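Local coordinates for protein putative glycosyltransferase (GalT1) (Streptococcus parasanguinis, PDB 4PHR) that binds UDP and probably acts as a glycosyltransferase, this chain being the GT-D-fold domain of a longer protein, at residues S116-I124 against A223-S231; L142-G153 against N195-L205. All coordinates share one frame; numbering follows the deposited sequence.

Interaction 1 of 2, residues S116-I124 against A223-S231. With UDP (uridine-5'-diphosphate), chain B.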
loop_
_atom_site.group_PDB
_atom_site.type_symbol
_atom_site.label_atom_id
_atom_site.label_comp_id
_atom_site.label_asym_id
_atom_site.label_seq_id
_atom_site.Cartn_x
_atom_site.Cartn_y
_atom_site.Cartn_z
ATOM N N SER A 116 -5.098 9.127 0.460
ATOM C CA SER A 116 -4.690 8.671 -0.863
ATOM C C SER A 116 -3.998 7.315 -0.863
ATOM O O SER A 116 -2.974 7.126 -0.212
ATOM C CB SER A 116 -3.737 9.679 -1.500
ATOM O OG SER A 116 -3.311 9.213 -2.771
ATOM N N THR A 117 -4.536 6.386 -1.641
ATOM C CA THR A 117 -3.909 5.090 -1.863
ATOM C C THR A 117 -2.534 5.264 -2.503
ATOM O O THR A 117 -1.664 4.384 -2.391
ATOM C CB THR A 117 -4.851 4.228 -2.707
ATOM O OG1 THR A 117 -5.950 3.877 -1.874
ATOM C CG2 THR A 117 -4.199 2.952 -3.267
ATOM N N PHE A 118 -2.319 6.405 -3.155
ATOM C CA PHE A 118 -1.047 6.666 -3.822
ATOM C C PHE A 118 0.065 7.167 -2.892
ATOM O O PHE A 118 1.127 7.567 -3.362
ATOM C CB PHE A 118 -1.230 7.603 -5.025
ATOM C CG PHE A 118 -2.192 7.087 -6.061
ATOM C CD1 PHE A 118 -2.486 5.733 -6.162
ATOM C CD2 PHE A 118 -2.804 7.968 -6.944
ATOM C CE1 PHE A 118 -3.375 5.268 -7.122
ATOM C CE2 PHE A 118 -3.691 7.512 -7.909
ATOM C CZ PHE A 118 -3.971 6.160 -8.006
ATOM N N ILE A 119 -0.139 7.137 -1.577
ATOM C CA ILE A 119 1.008 7.391 -0.701
ATOM C C ILE A 119 2.117 6.357 -0.939
ATOM O O ILE A 119 3.287 6.624 -0.653
ATOM C CB ILE A 119 0.661 7.478 0.814
ATOM C CG1 ILE A 119 0.053 6.182 1.335
ATOM C CG2 ILE A 119 -0.242 8.669 1.110
ATOM C CD1 ILE A 119 0.082 6.082 2.847
ATOM N N SER A 120 1.760 5.192 -1.485
ATOM C CA SER A 120 2.757 4.168 -1.808
ATOM C C SER A 120 3.257 4.312 -3.244
ATOM O O SER A 120 4.166 3.598 -3.654
ATOM C CB SER A 120 2.183 2.759 -1.616
ATOM O OG SER A 120 1.114 2.546 -2.525
ATOM N N ARG A 121 2.660 5.242 -3.997
ATOM C CA ARG A 121 2.883 5.349 -5.445
ATOM C C ARG A 121 3.188 6.801 -5.854
ATOM O O ARG A 121 2.430 7.424 -6.597
ATOM C CB ARG A 121 1.647 4.839 -6.202
ATOM C CG ARG A 121 1.078 3.494 -5.725
ATOM C CD ARG A 121 2.083 2.358 -5.844
ATOM N NE ARG A 121 2.639 2.291 -7.189
ATOM C CZ ARG A 121 2.487 1.269 -8.020
ATOM N NH1 ARG A 121 1.811 0.189 -7.646
ATOM N NH2 ARG A 121 3.041 1.326 -9.224
ATOM N N PRO A 122 4.306 7.349 -5.368
ATOM C CA PRO A 122 4.521 8.796 -5.468
ATOM C C PRO A 122 5.339 9.245 -6.674
ATOM O O PRO A 122 5.821 10.374 -6.655
ATOM C CB PRO A 122 5.318 9.112 -4.189
ATOM C CG PRO A 122 5.473 7.780 -3.442
ATOM C CD PRO A 122 5.289 6.726 -4.472
ATOM N N TYR A 123 5.508 8.406 -7.693
ATOM C CA TYR A 123 6.451 8.766 -8.753
ATOM C C TYR A 123 6.073 8.376 -10.185
ATOM O O TYR A 123 5.895 9.247 -11.040
ATOM C CB TYR A 123 7.847 8.207 -8.412
ATOM C CG TYR A 123 8.902 8.460 -9.477
ATOM C CD1 TYR A 123 9.493 9.708 -9.617
ATOM C CD2 TYR A 123 9.312 7.445 -10.334
ATOM C CE1 TYR A 123 10.446 9.945 -10.590
ATOM C CE2 TYR A 123 10.265 7.673 -11.314
ATOM C CZ TYR A 123 10.831 8.923 -11.434
ATOM O OH TYR A 123 11.784 9.161 -12.403
ATOM N N ILE A 124 5.973 7.081 -10.458
ATOM C CA ILE A 124 6.053 6.607 -11.847
ATOM C C ILE A 124 4.885 7.035 -12.746
ATOM O O ILE A 124 5.074 7.256 -13.947
ATOM C CB ILE A 124 6.275 5.068 -11.931
ATOM C CG1 ILE A 124 6.911 4.679 -13.273
ATOM C CG2 ILE A 124 4.977 4.326 -11.681
ATOM C CD1 ILE A 124 8.329 5.179 -13.451
ATOM N N ALA A 223 -0.135 0.967 12.486
ATOM C CA ALA A 223 0.360 0.136 11.402
ATOM C C ALA A 223 0.039 0.815 10.080
ATOM O O ALA A 223 -1.080 1.301 9.875
ATOM C CB ALA A 223 -0.262 -1.249 11.462
ATOM N N ILE A 224 1.025 0.859 9.188
ATOM C CA ILE A 224 0.905 1.605 7.945
ATOM C C ILE A 224 1.075 0.694 6.736
ATOM O O ILE A 224 2.118 0.081 6.540
ATOM C CB ILE A 224 1.941 2.754 7.882
ATOM C CG1 ILE A 224 1.828 3.651 9.125
ATOM C CG2 ILE A 224 1.779 3.576 6.610
ATOM C CD1 ILE A 224 2.845 4.779 9.148
ATOM N N ASP A 225 0.031 0.622 5.931
ATOM C CA ASP A 225 0.021 -0.161 4.696
ATOM C C ASP A 225 0.797 0.615 3.627
ATOM O O ASP A 225 0.313 1.642 3.137
ATOM C CB ASP A 225 -1.454 -0.317 4.301
ATOM C CG ASP A 225 -1.659 -0.897 2.924
ATOM O OD1 ASP A 225 -0.683 -1.341 2.278
ATOM O OD2 ASP A 225 -2.843 -0.934 2.503
ATOM N N LEU A 226 2.003 0.147 3.285
ATOM C CA LEU A 226 2.863 0.859 2.332
ATOM C C LEU A 226 3.062 0.174 0.977
ATOM O O LEU A 226 3.765 0.706 0.118
ATOM C CB LEU A 226 4.232 1.164 2.947
ATOM C CG LEU A 226 4.281 2.256 4.026
ATOM C CD1 LEU A 226 5.700 2.420 4.561
ATOM C CD2 LEU A 226 3.742 3.570 3.470
ATOM N N GLY A 227 2.473 -1.006 0.792
ATOM C CA GLY A 227 2.398 -1.626 -0.522
ATOM C C GLY A 227 3.686 -1.610 -1.326
ATOM O O GLY A 227 4.711 -2.121 -0.880
ATOM N N HIS A 228 3.620 -1.014 -2.516
ATOM C CA HIS A 228 4.718 -1.033 -3.496
ATOM C C HIS A 228 5.718 0.123 -3.366
ATOM O O HIS A 228 6.410 0.473 -4.337
ATOM C CB HIS A 228 4.144 -1.087 -4.917
ATOM C CG HIS A 228 3.795 -2.470 -5.375
ATOM N ND1 HIS A 228 2.546 -2.807 -5.850
ATOM C CD2 HIS A 228 4.544 -3.594 -5.454
ATOM C CE1 HIS A 228 2.541 -4.080 -6.207
ATOM N NE2 HIS A 228 3.743 -4.581 -5.980
ATOM N N ILE A 229 5.806 0.721 -2.182
ATOM C CA ILE A 229 6.681 1.881 -2.003
ATOM C C ILE A 229 8.121 1.608 -2.470
ATOM O O ILE A 229 8.775 2.483 -3.038
ATOM C CB ILE A 229 6.677 2.408 -0.535
ATOM C CG1 ILE A 229 7.426 3.737 -0.453
ATOM C CG2 ILE A 229 7.244 1.372 0.433
ATOM C CD1 ILE A 229 6.793 4.818 -1.301
ATOM N N ASP A 230 8.619 0.392 -2.264
ATOM C CA ASP A 230 9.999 0.109 -2.643
ATOM C C ASP A 230 10.249 0.226 -4.147
ATOM O O ASP A 230 11.276 0.769 -4.566
ATOM C CB ASP A 230 10.448 -1.274 -2.170
ATOM C CG ASP A 230 11.890 -1.561 -2.544
ATOM O OD1 ASP A 230 12.798 -1.191 -1.761
ATOM O OD2 ASP A 230 12.117 -2.141 -3.631
ATOM N N SER A 231 9.335 -0.312 -4.954
ATOM C CA SER A 231 9.476 -0.225 -6.406
ATOM C C SER A 231 9.507 1.225 -6.841
ATOM O O SER A 231 10.332 1.617 -7.675
ATOM C CB SER A 231 8.311 -0.918 -7.120
ATOM O OG SER A 231 8.321 -2.311 -6.888
HETATM N N1 UDP B . 2.506 -9.123 -1.470
HETATM C C2 UDP B . 2.976 -10.218 -0.788
HETATM N N3 UDP B . 2.152 -11.298 -0.578
HETATM C C4 UDP B . 0.857 -11.291 -1.039
HETATM C C5 UDP B . 0.374 -10.179 -1.728
HETATM C C6 UDP B . 1.272 -9.168 -2.053
HETATM O O2 UDP B . 4.138 -10.254 -0.386
HETATM O O4 UDP B . 0.147 -12.274 -0.800
HETATM C "C1'" UDP B . 3.381 -7.949 -1.609
HETATM C "C2'" UDP B . 4.038 -7.660 -2.932
HETATM O "O2'" UDP B . 5.194 -8.455 -3.099
HETATM C "C3'" UDP B . 4.371 -6.194 -2.765
HETATM C "C4'" UDP B . 3.209 -5.675 -1.934
HETATM O "O4'" UDP B . 2.558 -6.822 -1.383
HETATM O "O3'" UDP B . 5.558 -6.050 -2.016
HETATM C "C5'" UDP B . 2.235 -4.850 -2.767
HETATM O "O5'" UDP B . 1.142 -4.470 -1.941
HETATM P PA UDP B . -0.102 -3.617 -2.505
HETATM O O1A UDP B . -0.844 -4.423 -3.494
HETATM O O2A UDP B . -0.864 -3.170 -1.315
HETATM O O3A UDP B . 0.658 -2.402 -3.260
HETATM P PB UDP B . 0.132 -1.026 -3.959
HETATM O O1B UDP B . 0.230 -1.263 -5.429
HETATM O O2B UDP B . 1.107 -0.012 -3.493
HETATM O O3B UDP B . -1.278 -0.767 -3.527
#
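The Arg121 guanidinium and the His228 ring run side by side with their planes 79° apart, and both turn an edge to the same β-phosphate oxygen, O1B of UDP. His228 ND1 gives the shorter and straighter bond, 2.8 Å to UDP O1B at 160°, while Arg121 NH1 reaches UDP O1B over 3.1 Å at a bent 140°. One face of the imidazole carries C5' of UDP, 3.5 Å above the ring centre. Although the CA-CB bond of Arg121 points away from 223-231, bends at chi2 and chi3 bring the guanidinium to the phosphate; NH2 and NE are engaged by Glu253 and Glu232.

A second oxygen is held from both segments as well: Ser120 OG donates to UDP O2B (2.7 Å), and so does the backbone N of His228 (2.9 Å), which follows Gly227 in a type II' turn. Behind this, Ile229 CD1 packs on Pro122 CG at 3.9 Å, the two side chains crossing at about a right angle.

The two segments share no hydrogen bond; the β-phosphate bridges them, O1B and O2B each taking two bonds from these segments. Arg121, sharing its charge with both glutamates near a manganese ion, probably offsets part of the phosphate's negative charge, and the His228 NE2 bond to His250 would help fix the ring's rotation.

Interaction 2 of 2, residues L142-G153 against N195-L205; sequences LWRGKDLLIVEG and NAKNRLILVML. With UDP (uridine-5'-diphosphate), chain B.
Leu149 lies against the loop that leads into strand 200-204, with its CD2 3.9 Å from Asn195 CB, the two side chains crossing at about a right angle, and 4.2 Å from Ala196 CB. Its CG is anti to the backbone N (chi1 177°), which carries the methyls to that loop, and its CB rests on Arg199 CD. The backbone of Leu149 is held through both its N and its O by strand 200-204, the N donating to Leu200 O and the O accepting from Leu202 N, in the regular parallel ladder that continues through Val151 to Met204 N.

On the other face of the sheet, Leu202 and Leu200 pack against Leu148. Leu202 CD1 sits 3.9 Å from Leu148 CD1 and 4.1 Å from Trp143 CE3, the Leu202 and Trp143 side chains crossing at about a right angle. Leu200 runs alongside Leu148, their CD2 atoms 4.0 Å apart, and its CD2 also meets Leu142 O.

At the outer end the extended Arg199 side chain brings NH1 to Leu148 O (3.0 Å), from above the carbonyl plane; this nitrogen is shared with Ser170 OG. At the other end Gly153 and Leu205 border the uracil of UDP.

Strand 147-153 is thus central in a parallel sheet, between 200-204 and 170-176. Helices 185-195 and 206-218 pack on the Val151 face, and on the Leu202 face Trp143 meets Phe165 edge-to-face.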
loop_
_atom_site.group_PDB
_atom_site.type_symbol
_atom_site.label_atom_id
_atom_site.label_comp_id
_atom_site.label_asym_id
_atom_site.label_seq_id
_atom_site.Cartn_x
_atom_site.Cartn_y
_atom_site.Cartn_z
ATOM N N LEU A 142 8.114 9.477 8.512
ATOM C CA LEU A 142 7.272 8.548 9.255
ATOM C C LEU A 142 8.096 7.580 10.096
ATOM O O LEU A 142 7.678 7.187 11.182
ATOM C CB LEU A 142 6.346 7.762 8.315
ATOM C CG LEU A 142 5.268 8.562 7.581
ATOM C CD1 LEU A 142 4.503 7.667 6.621
ATOM C CD2 LEU A 142 4.321 9.203 8.574
ATOM N N TRP A 143 9.271 7.199 9.601
ATOM C CA TRP A 143 10.060 6.169 10.277
ATOM C C TRP A 143 11.421 6.637 10.797
ATOM O O TRP A 143 12.140 5.865 11.423
ATOM C CB TRP A 143 10.219 4.921 9.401
ATOM C CG TRP A 143 10.721 5.175 8.012
ATOM C CD1 TRP A 143 12.008 5.425 7.632
ATOM C CD2 TRP A 143 9.942 5.170 6.814
ATOM N NE1 TRP A 143 12.075 5.591 6.269
ATOM C CE2 TRP A 143 10.819 5.431 5.742
ATOM C CE3 TRP A 143 8.583 4.968 6.542
ATOM C CZ2 TRP A 143 10.383 5.502 4.418
ATOM C CZ3 TRP A 143 8.149 5.032 5.227
ATOM C CH2 TRP A 143 9.051 5.294 4.178
ATOM N N ARG A 144 11.766 7.904 10.582
ATOM C CA ARG A 144 13.035 8.408 11.089
ATOM C C ARG A 144 13.077 8.250 12.604
ATOM O O ARG A 144 12.180 8.711 13.305
ATOM C CB ARG A 144 13.240 9.878 10.715
ATOM C CG ARG A 144 14.546 10.453 11.270
ATOM C CD ARG A 144 14.607 11.972 11.183
ATOM N NE ARG A 144 14.987 12.445 9.854
ATOM C CZ ARG A 144 16.244 12.561 9.429
ATOM N NH1 ARG A 144 17.255 12.224 10.219
ATOM N NH2 ARG A 144 16.489 13.010 8.206
ATOM N N GLY A 145 14.121 7.589 13.098
ATOM C CA GLY A 145 14.292 7.385 14.524
ATOM C C GLY A 145 13.362 6.358 15.147
ATOM O O GLY A 145 13.306 6.231 16.373
ATOM N N LYS A 146 12.639 5.609 14.319
ATOM C CA LYS A 146 11.704 4.626 14.844
ATOM C C LYS A 146 12.277 3.222 14.755
ATOM O O LYS A 146 13.077 2.920 13.866
ATOM C CB LYS A 146 10.382 4.668 14.074
ATOM C CG LYS A 146 9.690 6.021 14.071
ATOM C CD LYS A 146 9.287 6.437 15.472
ATOM C CE LYS A 146 8.247 7.544 15.437
ATOM N NZ LYS A 146 8.748 8.762 14.749
ATOM N N ASP A 147 11.863 2.364 15.680
ATOM C CA ASP A 147 12.107 0.929 15.549
ATOM C C ASP A 147 10.976 0.336 14.730
ATOM O O ASP A 147 9.807 0.503 15.077
ATOM C CB ASP A 147 12.168 0.265 16.923
ATOM C CG ASP A 147 13.359 0.730 17.740
ATOM O OD1 ASP A 147 14.504 0.601 17.252
ATOM O OD2 ASP A 147 13.146 1.231 18.862
ATOM N N LEU A 148 11.324 -0.353 13.646
ATOM C CA LEU A 148 10.327 -0.839 12.702
ATOM C C LEU A 148 10.103 -2.334 12.784
ATOM O O LEU A 148 11.045 -3.104 13.000
ATOM C CB LEU A 148 10.750 -0.517 11.268
ATOM C CG LEU A 148 10.930 0.957 10.925
ATOM C CD1 LEU A 148 11.390 1.119 9.480
ATOM C CD2 LEU A 148 9.633 1.703 11.200
ATOM N N LEU A 149 8.851 -2.736 12.582
ATOM C CA LEU A 149 8.532 -4.111 12.242
ATOM C C LEU A 149 7.932 -4.070 10.845
ATOM O O LEU A 149 6.881 -3.467 10.639
ATOM C CB LEU A 149 7.532 -4.704 13.238
ATOM C CG LEU A 149 7.060 -6.130 12.938
ATOM C CD1 LEU A 149 8.234 -7.103 12.904
ATOM C CD2 LEU A 149 6.027 -6.576 13.963
ATOM N N ILE A 150 8.623 -4.667 9.883
ATOM C CA ILE A 150 8.138 -4.699 8.511
ATOM C C ILE A 150 7.572 -6.076 8.232
ATOM O O ILE A 150 8.263 -7.083 8.407
ATOM C CB ILE A 150 9.266 -4.379 7.500
ATOM C CG1 ILE A 150 9.797 -2.954 7.716
ATOM C CG2 ILE A 150 8.788 -4.616 6.067
ATOM C CD1 ILE A 150 10.950 -2.598 6.807
ATOM N N VAL A 151 6.307 -6.111 7.831
ATOM C CA VAL A 151 5.633 -7.358 7.496
ATOM C C VAL A 151 5.449 -7.327 5.990
ATOM O O VAL A 151 4.741 -6.470 5.473
ATOM C CB VAL A 151 4.264 -7.468 8.215
ATOM C CG1 VAL A 151 3.596 -8.816 7.917
ATOM C CG2 VAL A 151 4.438 -7.274 9.725
ATOM N N GLU A 152 6.126 -8.230 5.286
ATOM C CA GLU A 152 6.176 -8.187 3.829
ATOM C C GLU A 152 6.380 -9.600 3.304
ATOM O O GLU A 152 6.620 -10.535 4.082
ATOM C CB GLU A 152 7.319 -7.287 3.359
ATOM C CG GLU A 152 8.688 -7.795 3.795
ATOM C CD GLU A 152 9.854 -6.972 3.283
ATOM O OE1 GLU A 152 9.620 -5.924 2.631
ATOM O OE2 GLU A 152 11.013 -7.386 3.530
ATOM N N GLY A 153 6.290 -9.755 1.989
ATOM C CA GLY A 153 6.471 -11.052 1.374
ATOM C C GLY A 153 7.924 -11.369 1.105
ATOM O O GLY A 153 8.796 -10.496 1.174
ATOM N N ASN A 195 5.707 -9.392 18.016
ATOM C CA ASN A 195 6.944 -8.700 17.689
ATOM C C ASN A 195 6.811 -7.188 17.605
ATOM O O ASN A 195 7.781 -6.494 17.288
ATOM C CB ASN A 195 7.525 -9.250 16.386
ATOM C CG ASN A 195 8.172 -10.607 16.571
ATOM O OD1 ASN A 195 9.305 -10.702 17.037
ATOM N ND2 ASN A 195 7.452 -11.665 16.219
ATOM N N ALA A 196 5.618 -6.678 17.893
ATOM C CA ALA A 196 5.314 -5.275 17.635
ATOM C C ALA A 196 5.621 -4.339 18.799
ATOM O O ALA A 196 5.537 -3.120 18.652
ATOM C CB ALA A 196 3.863 -5.125 17.213
ATOM N N LYS A 197 5.949 -4.907 19.956
ATOM C CA LYS A 197 6.258 -4.108 21.139
ATOM C C LYS A 197 7.215 -2.951 20.836
ATOM O O LYS A 197 8.337 -3.161 20.372
ATOM C CB LYS A 197 6.819 -4.996 22.261
ATOM C CG LYS A 197 8.000 -5.871 21.843
ATOM C CD LYS A 197 8.487 -6.773 22.985
ATOM C CE LYS A 197 9.676 -7.629 22.552
ATOM N NZ LYS A 197 10.168 -8.564 23.620
ATOM N N ASN A 198 6.751 -1.728 21.085
ATOM C CA ASN A 198 7.558 -0.528 20.872
ATOM C C ASN A 198 8.058 -0.331 19.437
ATOM O O ASN A 198 9.089 0.308 19.217
ATOM C CB ASN A 198 8.740 -0.494 21.848
ATOM C CG ASN A 198 8.299 -0.341 23.291
ATOM O OD1 ASN A 198 7.372 0.411 23.595
ATOM N ND2 ASN A 198 8.960 -1.059 24.191
ATOM N N ARG A 199 7.327 -0.877 18.467
ATOM C CA ARG A 199 7.689 -0.702 17.065
ATOM C C ARG A 199 6.550 -0.094 16.253
ATOM O O ARG A 199 5.373 -0.322 16.533
ATOM C CB ARG A 199 8.116 -2.032 16.439
ATOM C CG ARG A 199 9.429 -2.536 16.994
ATOM C CD ARG A 199 9.943 -3.828 16.345
ATOM N NE ARG A 199 11.178 -4.184 17.036
ATOM C CZ ARG A 199 12.393 -3.788 16.674
ATOM N NH1 ARG A 199 12.575 -3.089 15.553
ATOM N NH2 ARG A 199 13.435 -4.122 17.426
ATOM N N LEU A 200 6.918 0.687 15.248
ATOM C CA LEU A 200 5.975 1.110 14.225
ATOM C C LEU A 200 5.904 -0.025 13.208
ATOM O O LEU A 200 6.938 -0.552 12.782
ATOM C CB LEU A 200 6.483 2.389 13.556
ATOM C CG LEU A 200 5.747 2.899 12.320
ATOM C CD1 LEU A 200 4.323 3.297 12.681
ATOM C CD2 LEU A 200 6.488 4.089 11.716
ATOM N N ILE A 201 4.697 -0.413 12.820
ATOM C CA ILE A 201 4.525 -1.549 11.922
ATOM C C ILE A 201 4.270 -1.043 10.507
ATOM O O ILE A 201 3.397 -0.207 10.305
ATOM C CB ILE A 201 3.344 -2.452 12.377
ATOM C CG1 ILE A 201 3.499 -2.855 13.853
ATOM C CG2 ILE A 201 3.226 -3.672 11.474
ATOM C CD1 ILE A 201 2.251 -3.520 14.441
ATOM N N LEU A 202 5.056 -1.523 9.546
ATOM C CA LEU A 202 4.869 -1.191 8.135
ATOM C C LEU A 202 4.511 -2.483 7.433
ATOM O O LEU A 202 5.153 -3.508 7.664
ATOM C CB LEU A 202 6.159 -0.636 7.523
ATOM C CG LEU A 202 6.788 0.576 8.222
ATOM C CD1 LEU A 202 8.030 1.054 7.464
ATOM C CD2 LEU A 202 5.776 1.704 8.396
ATOM N N VAL A 203 3.487 -2.446 6.586
ATOM C CA VAL A 203 3.007 -3.671 5.966
ATOM C C VAL A 203 2.991 -3.527 4.448
ATOM O O VAL A 203 2.427 -2.569 3.918
ATOM C CB VAL A 203 1.589 -4.036 6.465
ATOM C CG1 VAL A 203 1.213 -5.430 5.987
ATOM C CG2 VAL A 203 1.518 -3.945 7.985
ATOM N N MET A 204 3.598 -4.500 3.764
ATOM C CA MET A 204 3.651 -4.537 2.306
ATOM C C MET A 204 3.199 -5.937 1.905
ATOM O O MET A 204 4.014 -6.850 1.771
ATOM C CB MET A 204 5.067 -4.238 1.787
ATOM C CG MET A 204 5.598 -2.850 2.161
ATOM S SD MET A 204 6.131 -2.724 3.895
ATOM C CE MET A 204 7.398 -1.463 3.793
ATOM N N LEU A 205 1.890 -6.116 1.739
ATOM C CA LEU A 205 1.347 -7.467 1.684
ATOM C C LEU A 205 -0.005 -7.544 0.972
ATOM O O LEU A 205 -0.870 -8.334 1.345
ATOM C CB LEU A 205 1.262 -8.079 3.098
ATOM C CG LEU A 205 1.401 -9.605 3.167
ATOM C CD1 LEU A 205 2.837 -10.050 2.878
ATOM C CD2 LEU A 205 0.942 -10.129 4.526
HETATM N N1 UDP B . 2.506 -9.123 -1.470
HETATM C C2 UDP B . 2.976 -10.218 -0.788
HETATM N N3 UDP B . 2.152 -11.298 -0.578
HETATM C C4 UDP B . 0.857 -11.291 -1.039
HETATM C C5 UDP B . 0.374 -10.179 -1.728
HETATM C C6 UDP B . 1.272 -9.168 -2.053
HETATM O O2 UDP B . 4.138 -10.254 -0.386
HETATM O O4 UDP B . 0.147 -12.274 -0.800
HETATM C "C1'" UDP B . 3.381 -7.949 -1.609
HETATM C "C2'" UDP B . 4.038 -7.660 -2.932
HETATM O "O2'" UDP B . 5.194 -8.455 -3.099
HETATM C "C3'" UDP B . 4.371 -6.194 -2.765
HETATM C "C4'" UDP B . 3.209 -5.675 -1.934
HETATM O "O4'" UDP B . 2.558 -6.822 -1.383
HETATM O "O3'" UDP B . 5.558 -6.050 -2.016
HETATM C "C5'" UDP B . 2.235 -4.850 -2.767
HETATM O "O5'" UDP B . 1.142 -4.470 -1.941
HETATM P PA UDP B . -0.102 -3.617 -2.505
HETATM O O1A UDP B . -0.844 -4.423 -3.494
HETATM O O2A UDP B . -0.864 -3.170 -1.315
HETATM O O3A UDP B . 0.658 -2.402 -3.260
HETATM P PB UDP B . 0.132 -1.026 -3.959
HETATM O O1B UDP B . 0.230 -1.263 -5.429
HETATM O O2B UDP B . 1.107 -0.012 -3.493
HETATM O O3B UDP B . -1.278 -0.767 -3.527
HETATM O O HOH W 1 9.699 3.173 17.590
HETATM O O HOH W 2 11.853 -1.547 20.011
#

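Overall arrangement
Following the chain from the N terminus, 116-124 comes first, starting on the last residue of edge strand 115-116 of the three-stranded sheet. Next comes 142-153 in the five-stranded sheet; it pairs with 195-205, so interaction 2 closes a loop of 41 residues that includes strand 170-176 and nearly all of helix 185-195. Helix 206-218 then leads to 223-231, which returns to 116-124 and closes the larger loop of interaction 1, with interaction 2 nested inside it. Strand 223-225 lies next to 200-204, and Leu226 N probably bonds to Val203 O, joining the two contacts. Together they link both sheets around UDP: interaction 1 meets the β-phosphate, interaction 2 borders the nucleoside.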